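Local coordinates for malonyl CoA:acyl carrier protein malonyltransferase (PDB 1NM2), which probably catalyses the transfer of the malonyl group from malonyl-CoA to the holo acyl carrier protein, a step of fatty acid biosynthesis, at residues Ala207-Lys212 with Gly250-Pro255. Numbering follows the deposited sequence.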
loop_
_atom_site.group_PDB
_atom_site.type_symbol
_atom_site.label_atom_id
_atom_site.label_comp_id
_atom_site.label_asym_id
_atom_site.label_seq_id
_atom_site.Cartn_x
_atom_site.Cartn_y
_atom_site.Cartn_z
ATOM N N ALA A 207 -17.812 -0.873 -3.391
ATOM C CA ALA A 207 -18.350 -0.929 -4.748
ATOM C C ALA A 207 -18.540 0.457 -5.356
ATOM O O ALA A 207 -18.177 0.685 -6.511
ATOM C CB ALA A 207 -19.686 -1.705 -4.770
ATOM N N PRO A 208 -19.117 1.404 -4.593
ATOM C CA PRO A 208 -19.307 2.744 -5.156
ATOM C C PRO A 208 -17.982 3.469 -5.395
ATOM O O PRO A 208 -17.919 4.397 -6.196
ATOM C CB PRO A 208 -20.193 3.440 -4.119
ATOM C CG PRO A 208 -19.828 2.765 -2.844
ATOM C CD PRO A 208 -19.694 1.312 -3.238
ATOM N N ALA A 209 -16.927 3.041 -4.702
ATOM C CA ALA A 209 -15.607 3.646 -4.874
ATOM C C ALA A 209 -15.016 3.181 -6.213
ATOM O O ALA A 209 -14.255 3.905 -6.854
ATOM C CB ALA A 209 -14.684 3.253 -3.712
ATOM N N VAL A 210 -15.368 1.968 -6.632
ATOM C CA VAL A 210 -14.888 1.436 -7.907
ATOM C C VAL A 210 -15.443 2.303 -9.036
ATOM O O VAL A 210 -14.717 2.692 -9.955
ATOM C CB VAL A 210 -15.358 -0.023 -8.133
ATOM C CG1 VAL A 210 -14.944 -0.497 -9.525
ATOM C CG2 VAL A 210 -14.766 -0.935 -7.066
ATOM N N ASP A 211 -16.737 2.605 -8.962
ATOM C CA ASP A 211 -17.377 3.422 -9.988
ATOM C C ASP A 211 -16.681 4.777 -10.106
ATOM O O ASP A 211 -16.330 5.208 -11.205
ATOM C CB ASP A 211 -18.859 3.638 -9.670
ATOM C CG ASP A 211 -19.627 2.334 -9.520
ATOM O OD1 ASP A 211 -19.325 1.358 -10.245
ATOM O OD2 ASP A 211 -20.553 2.294 -8.681
ATOM N N LYS A 212 -16.470 5.439 -8.971
ATOM C CA LYS A 212 -15.818 6.744 -8.958
ATOM C C LYS A 212 -14.360 6.669 -9.406
ATOM O O LYS A 212 -13.893 7.523 -10.159
ATOM C CB LYS A 212 -15.891 7.357 -7.555
ATOM C CG LYS A 212 -17.301 7.610 -7.050
ATOM C CD LYS A 212 -17.280 8.113 -5.609
ATOM C CE LYS A 212 -18.680 8.336 -5.057
ATOM N NZ LYS A 212 -19.412 9.401 -5.798
ATOM N N GLY A 250 -10.189 -2.009 -9.394
ATOM C CA GLY A 250 -10.985 -3.036 -8.743
ATOM C C GLY A 250 -10.520 -3.406 -7.347
ATOM O O GLY A 250 -11.342 -3.775 -6.509
ATOM N N GLN A 251 -9.215 -3.299 -7.089
ATOM C CA GLN A 251 -8.647 -3.650 -5.787
ATOM C C GLN A 251 -9.224 -2.920 -4.579
ATOM O O GLN A 251 -9.111 -3.413 -3.459
ATOM C CB GLN A 251 -7.118 -3.462 -5.776
ATOM C CG GLN A 251 -6.318 -4.694 -6.207
ATOM C CD GLN A 251 -6.706 -5.947 -5.438
ATOM O OE1 GLN A 251 -6.488 -6.055 -4.221
ATOM N NE2 GLN A 251 -7.294 -6.900 -6.142
ATOM N N VAL A 252 -9.829 -1.754 -4.780
ATOM C CA VAL A 252 -10.389 -1.038 -3.635
ATOM C C VAL A 252 -11.502 -1.872 -3.004
ATOM O O VAL A 252 -11.846 -1.675 -1.833
ATOM C CB VAL A 252 -10.959 0.354 -4.029
ATOM C CG1 VAL A 252 -9.872 1.196 -4.699
ATOM C CG2 VAL A 252 -12.167 0.194 -4.933
ATOM N N ALA A 253 -12.053 -2.811 -3.774
ATOM C CA ALA A 253 -13.133 -3.663 -3.274
ATOM C C ALA A 253 -12.790 -5.153 -3.214
ATOM O O ALA A 253 -13.662 -5.993 -2.956
ATOM C CB ALA A 253 -14.386 -3.454 -4.121
ATOM N N ASN A 254 -11.526 -5.483 -3.452
ATOM C CA ASN A 254 -11.074 -6.872 -3.423
ATOM C C ASN A 254 -10.012 -7.056 -2.335
ATOM O O ASN A 254 -9.248 -6.139 -2.043
ATOM C CB ASN A 254 -10.459 -7.264 -4.777
ATOM C CG ASN A 254 -11.498 -7.665 -5.816
ATOM O OD1 ASN A 254 -11.197 -7.710 -7.011
ATOM N ND2 ASN A 254 -12.707 -7.980 -5.372
ATOM N N PRO A 255 -9.950 -8.252 -1.728
ATOM C CA PRO A 255 -8.964 -8.538 -0.674
ATOM C C PRO A 255 -7.520 -8.305 -1.141
ATOM O O PRO A 255 -7.203 -8.483 -2.319
ATOM C CB PRO A 255 -9.214 -10.013 -0.366
ATOM C CG PRO A 255 -10.692 -10.169 -0.629
ATOM C CD PRO A 255 -10.861 -9.397 -1.923
#
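Val210 turns CG1 anti to its own backbone N (chi1 175°), which puts CG2 beside that N and directs this methyl at the turn Gln251-Asn254; Val252 answers with a chi1 of -57°, holding CG2 between its backbone N and carbonyl carbon and CG1 anti to the carbonyl carbon. The two CG2 methyls thus meet at 3.5 Å, Val210 CG2 to Val252 CG2, with the side chains crossing at a slant. On the helix 207-217 a valine suits this place because its branch at CB sets a methyl close to the backbone, where a short side chain can present it to the turn without a long, flexible chain. The same CG2 of Val210 also rests 3.9 Å from Ala253 CB, so one methyl bridges two successive residues of the turn. Val252 CG2 also touches Ala209 CB, at 4.1 Å, and lies 4.0 Å from the backbone N of Val210. Gly250, with no side chain, has its CA 6.0 Å from that of Val210, and the CA atoms of the small Ala207 and Ala253 are similarly close. No hydrogen bond crosses the contact; within the turn's own backbone Asn254 N donates to Gln251 O at 3.2 Å and closes it, and Ala253 N to Gly250 O is the overlapping bond just before. Beyond the pair, Val252 also leans on Arg123 and Met127 of the helix 113-132, while His202 ND1 is hydrogen-bonded to Asn254 O. What results is apolar packing of the first turn of helix 207-217 against a type I beta turn into which helix 241-251 runs and which leads into strand 256-257 of the mixed sheet, within the acyl transferase domain of this FabD-family enzyme.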